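Mandelate racemase/muconate lactonizing enzyme-like protein (Rubrobacter xylanophilus DSM 9941, PDB 3CYJ) is an enolase-superfamily protein of unassigned specific function that joins an N-terminal domain to a TIM-barrel-type domain and binds a sodium ion. Local coordinates at residues Y22-S25 with Q30-S33; Q256-A261 with R288-P293. All blocks are in the same frame, centred on the assembly; numbering follows the deposited sequence.

Contact 1 (Y22-S25 with Q30-S33)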
loop_
_atom_site.group_PDB
_atom_site.type_symbol
_atom_site.label_atom_id
_atom_site.label_comp_id
_atom_site.label_asym_id
_atom_site.label_seq_id
_atom_site.Cartn_x
_atom_site.Cartn_y
_atom_site.Cartn_z
ATOM N N TYR A 22 -37.663 -20.538 24.503
ATOM C CA TYR A 22 -38.097 -19.185 24.875
ATOM C C TYR A 22 -37.999 -18.404 23.569
ATOM O O TYR A 22 -37.279 -18.837 22.655
ATOM C CB TYR A 22 -37.142 -18.598 25.926
ATOM C CG TYR A 22 -37.617 -17.320 26.591
ATOM C CD1 TYR A 22 -38.573 -17.353 27.619
ATOM C CD2 TYR A 22 -37.088 -16.071 26.219
ATOM C CE1 TYR A 22 -39.024 -16.159 28.258
ATOM C CE2 TYR A 22 -37.527 -14.872 26.858
ATOM C CZ TYR A 22 -38.503 -14.935 27.873
ATOM O OH TYR A 22 -38.932 -13.772 28.486
ATOM N N PRO A 23 -38.734 -17.277 23.430
ATOM C CA PRO A 23 -38.469 -16.471 22.192
ATOM C C PRO A 23 -37.008 -15.933 22.183
ATOM O O PRO A 23 -36.535 -15.426 23.214
ATOM C CB PRO A 23 -39.442 -15.275 22.292
ATOM C CG PRO A 23 -40.286 -15.476 23.532
ATOM C CD PRO A 23 -39.819 -16.731 24.268
ATOM N N GLU A 24 -36.309 -16.021 21.056
ATOM C CA GLU A 24 -34.886 -15.648 21.059
ATOM C C GLU A 24 -34.561 -14.552 20.052
ATOM O O GLU A 24 -35.175 -14.446 18.995
ATOM C CB GLU A 24 -34.004 -16.889 20.822
ATOM C CG GLU A 24 -34.022 -17.911 21.997
ATOM C CD GLU A 24 -33.192 -19.145 21.701
ATOM O OE1 GLU A 24 -32.494 -19.156 20.671
ATOM O OE2 GLU A 24 -33.199 -20.122 22.469
ATOM N N SER A 25 -33.572 -13.729 20.373
ATOM C CA SER A 25 -33.197 -12.688 19.428
ATOM C C SER A 25 -31.741 -12.298 19.658
ATOM O O SER A 25 -31.133 -12.641 20.682
ATOM C CB SER A 25 -34.110 -11.487 19.574
ATOM O OG SER A 25 -33.874 -10.881 20.838
ATOM N N GLN A 30 -34.655 -12.250 15.048
ATOM C CA GLN A 30 -35.567 -12.849 16.022
ATOM C C GLN A 30 -35.978 -14.200 15.453
ATOM O O GLN A 30 -36.222 -14.345 14.244
ATOM C CB GLN A 30 -36.831 -11.994 16.216
ATOM C CG GLN A 30 -36.619 -10.635 16.861
ATOM C CD GLN A 30 -37.953 -9.820 16.978
ATOM O OE1 GLN A 30 -38.574 -9.486 15.979
ATOM N NE2 GLN A 30 -38.372 -9.518 18.202
ATOM N N TRP A 31 -36.057 -15.197 16.323
ATOM C CA TRP A 31 -36.475 -16.503 15.875
ATOM C C TRP A 31 -37.085 -17.248 17.045
ATOM O O TRP A 31 -36.867 -16.881 18.179
ATOM C CB TRP A 31 -35.303 -17.303 15.216
ATOM C CG TRP A 31 -34.172 -17.638 16.157
ATOM C CD1 TRP A 31 -33.917 -18.864 16.733
ATOM C CD2 TRP A 31 -33.138 -16.747 16.636
ATOM N NE1 TRP A 31 -32.790 -18.783 17.525
ATOM C CE2 TRP A 31 -32.300 -17.503 17.498
ATOM C CE3 TRP A 31 -32.827 -15.396 16.397
ATOM C CZ2 TRP A 31 -31.171 -16.945 18.156
ATOM C CZ3 TRP A 31 -31.708 -14.834 17.048
ATOM C CH2 TRP A 31 -30.892 -15.624 17.924
ATOM N N ASP A 32 -37.843 -18.307 16.773
ATOM C CA ASP A 32 -38.485 -19.062 17.837
ATOM C C ASP A 32 -38.474 -20.544 17.507
ATOM O O ASP A 32 -39.269 -21.326 18.029
ATOM C CB ASP A 32 -39.915 -18.519 18.152
ATOM C CG ASP A 32 -40.946 -18.821 17.015
ATOM O OD1 ASP A 32 -40.570 -19.403 15.959
ATOM O OD2 ASP A 32 -42.158 -18.479 17.194
ATOM N N SER A 33 -37.541 -20.935 16.647
ATOM C CA SER A 33 -37.339 -22.356 16.307
ATOM C C SER A 33 -36.061 -22.601 15.511
ATOM O O SER A 33 -35.452 -21.673 15.011
ATOM C CB SER A 33 -38.529 -22.922 15.510
ATOM O OG SER A 33 -38.552 -22.415 14.205
#

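Contact 2 (Q256-A261 with R288-P293)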
loop_
_atom_site.group_PDB
_atom_site.type_symbol
_atom_site.label_atom_id
_atom_site.label_comp_id
_atom_site.label_asym_id
_atom_site.label_seq_id
_atom_site.Cartn_x
_atom_site.Cartn_y
_atom_site.Cartn_z
ATOM N N GLN A 256 -11.987 -15.978 0.812
ATOM C CA GLN A 256 -12.784 -15.169 1.757
ATOM C C GLN A 256 -12.268 -15.260 3.204
ATOM O O GLN A 256 -12.046 -14.242 3.849
ATOM C CB GLN A 256 -14.266 -15.534 1.706
ATOM C CG GLN A 256 -14.961 -14.872 0.571
ATOM C CD GLN A 256 -16.306 -15.485 0.310
ATOM O OE1 GLN A 256 -16.806 -16.286 1.121
ATOM N NE2 GLN A 256 -16.914 -15.114 -0.828
ATOM N N LEU A 257 -12.051 -16.483 3.684
ATOM C CA LEU A 257 -11.396 -16.715 4.984
ATOM C C LEU A 257 -10.017 -16.066 5.035
ATOM O O LEU A 257 -9.656 -15.419 6.029
ATOM C CB LEU A 257 -11.303 -18.198 5.294
ATOM C CG LEU A 257 -12.623 -18.800 5.761
ATOM C CD1 LEU A 257 -12.404 -20.228 6.210
ATOM C CD2 LEU A 257 -13.333 -17.984 6.875
ATOM N N HIS A 258 -9.286 -16.198 3.931
ATOM C CA HIS A 258 -8.010 -15.551 3.786
ATOM C C HIS A 258 -8.084 -14.002 3.864
ATOM O O HIS A 258 -7.198 -13.358 4.421
ATOM C CB HIS A 258 -7.376 -15.987 2.458
ATOM C CG HIS A 258 -6.168 -15.196 2.097
ATOM N ND1 HIS A 258 -6.242 -14.041 1.346
ATOM C CD2 HIS A 258 -4.861 -15.345 2.435
ATOM C CE1 HIS A 258 -5.026 -13.524 1.216
ATOM N NE2 HIS A 258 -4.171 -14.291 1.875
ATOM N N ASP A 259 -9.102 -13.399 3.237
ATOM C CA ASP A 259 -9.319 -11.956 3.387
ATOM C C ASP A 259 -9.705 -11.639 4.837
ATOM O O ASP A 259 -9.158 -10.729 5.434
ATOM C CB ASP A 259 -10.390 -11.445 2.431
ATOM C CG ASP A 259 -9.927 -11.451 0.930
ATOM O OD1 ASP A 259 -8.691 -11.416 0.650
ATOM O OD2 ASP A 259 -10.829 -11.502 0.039
ATOM N N LEU A 260 -10.624 -12.401 5.419
ATOM C CA LEU A 260 -11.016 -12.147 6.824
ATOM C C LEU A 260 -9.841 -12.267 7.800
ATOM O O LEU A 260 -9.730 -11.442 8.679
ATOM C CB LEU A 260 -12.108 -13.109 7.264
ATOM C CG LEU A 260 -12.890 -12.722 8.504
ATOM C CD1 LEU A 260 -13.502 -11.336 8.303
ATOM C CD2 LEU A 260 -13.994 -13.747 8.780
ATOM N N ALA A 261 -8.960 -13.276 7.608
ATOM C CA ALA A 261 -7.827 -13.513 8.503
ATOM C C ALA A 261 -6.974 -12.270 8.623
ATOM O O ALA A 261 -6.391 -12.026 9.658
ATOM C CB ALA A 261 -6.991 -14.702 8.073
ATOM N N ARG A 288 -2.798 -20.819 10.908
ATOM C CA ARG A 288 -1.354 -20.876 11.218
ATOM C C ARG A 288 -0.553 -19.953 10.267
ATOM O O ARG A 288 0.416 -19.298 10.690
ATOM C CB ARG A 288 -0.792 -22.320 11.137
ATOM C CG ARG A 288 -1.498 -23.411 11.939
ATOM C CD ARG A 288 -1.549 -23.084 13.421
ATOM N NE ARG A 288 -0.236 -22.934 14.036
ATOM C CZ ARG A 288 0.246 -21.801 14.549
ATOM N NH1 ARG A 288 1.474 -21.792 15.087
ATOM N NH2 ARG A 288 -0.472 -20.675 14.541
ATOM N N GLY A 289 -0.950 -19.899 8.989
ATOM C CA GLY A 289 -0.311 -18.976 8.033
ATOM C C GLY A 289 -0.386 -17.501 8.427
ATOM O O GLY A 289 0.533 -16.740 8.158
ATOM N N HIS A 290 -1.484 -17.109 9.087
ATOM C CA HIS A 290 -1.708 -15.751 9.514
ATOM C C HIS A 290 -1.415 -15.557 11.002
ATOM O O HIS A 290 -1.464 -14.423 11.502
ATOM C CB HIS A 290 -3.151 -15.380 9.260
ATOM C CG HIS A 290 -3.447 -14.964 7.856
ATOM N ND1 HIS A 290 -3.693 -15.870 6.841
ATOM C CD2 HIS A 290 -3.602 -13.735 7.308
ATOM C CE1 HIS A 290 -3.953 -15.218 5.719
ATOM N NE2 HIS A 290 -3.920 -13.919 5.979
ATOM N N GLN A 291 -1.114 -16.649 11.705
ATOM C CA GLN A 291 -0.827 -16.638 13.152
ATOM C C GLN A 291 -1.958 -16.141 14.076
ATOM O O GLN A 291 -1.716 -15.425 15.082
ATOM C CB GLN A 291 0.460 -15.831 13.466
ATOM C CG GLN A 291 1.660 -16.326 12.746
ATOM C CD GLN A 291 2.133 -17.576 13.367
ATOM O OE1 GLN A 291 2.614 -17.574 14.523
ATOM N NE2 GLN A 291 1.960 -18.683 12.647
ATOM N N ILE A 292 -3.182 -16.570 13.800
ATOM C CA ILE A 292 -4.266 -16.204 14.649
ATOM C C ILE A 292 -4.962 -17.477 15.133
ATOM O O ILE A 292 -5.007 -18.473 14.410
ATOM C CB ILE A 292 -5.259 -15.242 13.890
ATOM C CG1 ILE A 292 -5.880 -15.923 12.651
ATOM C CG2 ILE A 292 -4.561 -13.915 13.570
ATOM C CD1 ILE A 292 -6.802 -15.067 11.852
ATOM N N PRO A 293 -5.543 -17.436 16.333
ATOM C CA PRO A 293 -6.398 -18.533 16.821
ATOM C C PRO A 293 -7.700 -18.707 16.014
ATOM O O PRO A 293 -8.140 -17.810 15.310
ATOM C CB PRO A 293 -6.786 -18.092 18.271
ATOM C CG PRO A 293 -6.058 -16.750 18.540
ATOM C CD PRO A 293 -5.594 -16.223 17.192
HETATM O O HOH W 1 -5.112 -11.425 4.325
#

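Contact 1 (Y22-S25 with Q30-S33)
Pro23 meets the facing strand through its backbone, C 4.1 Å from Trp31 O; its own O is hydrogen-bonded to Ser142 OG. Glu24, with Trp31 opposite it, carries much of the contact. Its N donates to Trp31 O (3.1 Å), and Trp31 N donates back to Glu24 O (2.9 Å). This reciprocal pair makes Glu24 and Trp31 a hydrogen-bonded antiparallel pair of the beta hairpin formed by strands 8-26 and 29-31, at one margin of the four-stranded antiparallel sheet of the N-terminal domain. Both side chains leave the sheet on the same face. Trp31 has CG between the backbone N and the carbonyl carbon (chi1 64°), which folds the indole back across the hairpin; Glu24 CB lies over its five-membered ring, 4.1 Å from the centroid, in a CH-pi contact. The Glu24 carboxylate stands 87° to the indole plane, OE1 3.2 Å from Trp31 NE1; that N-H is hydrogen-bonded to Asp321 OD2, and Glu24 OE1 also lies close to Asp321 OD1, acid beside acid. A bound glycerol is about 3 Å from the Trp31 side chain, nearest atoms. Ser25 N lies over the same indole face, and Ser25 CA is 3.5 Å from Trp31 CZ3. Ser25 and Gln30 form the next, non-hydrogen-bonded pair, and on the other face of the sheet Ser25 CB meets Gln30 CG at 3.8 Å, while Ser25 OG is hydrogen-bonded to Thr141 OG1.

Contact 2 (Q256-A261 with R288-P293)
Ala261 CB sits over the centre of the His290 imidazole, 3.5 Å from the ring centroid and 9° off its normal, a CH-pi contact between helices 254-261 and 283-290 of the TIM-barrel-type domain. The same methyl touches Ile292 CD1 at 3.8 Å, so it is shared between a ring face and an aliphatic tip. At the edge of the His290 ring, in its plane, His258 CD2 approaches His290 CE1 to 3.4 Å; the two imidazoles are oblique, with planes at 71°. His258 reaches across because its CG is anti to the backbone N (chi1 170°). A water bridges the helices, donating to His258 O (2.8 Å) and hydrogen-bonded to His290 NE2 (3.2 Å). The other ring nitrogen, His290 ND1, is held by Ile286 O one turn back, and with both nitrogens engaged the ring's rotation is probably fixed. Each histidine also meets the other kind in a second subunit: His258 is edge-to-face with that chain's His290, and His290 meets the ring of its His258. A Schellman motif ends helix 283-290, with Gln291 at positive phi and Ile292 N bonded to Cys287 O; the amide NE2 of Gln291 curls back to donate to Arg288 O at 2.6 Å.

From the N terminus the chain first runs along strand 8-26 and turns back within four residues, where contact 1 closes a tight hairpin in the N-terminal domain. Only much later, in the barrel domain, does contact 2 close its loop: the 26 residues between its segments carry strand 266-269 and helix 276-280 before the chain returns to the neighbouring helix. The loops follow in series, neither nested nor crossed. The centres of contacts 1 and 2 are about 32 Å apart, on opposite sides of the chain's centre. Contact 1 holds the hairpin together where it meets the barrel domain, at the loop after strand 132-137 and at helix 320-329, whereas contact 2 joins two barrel helices where other subunits pack.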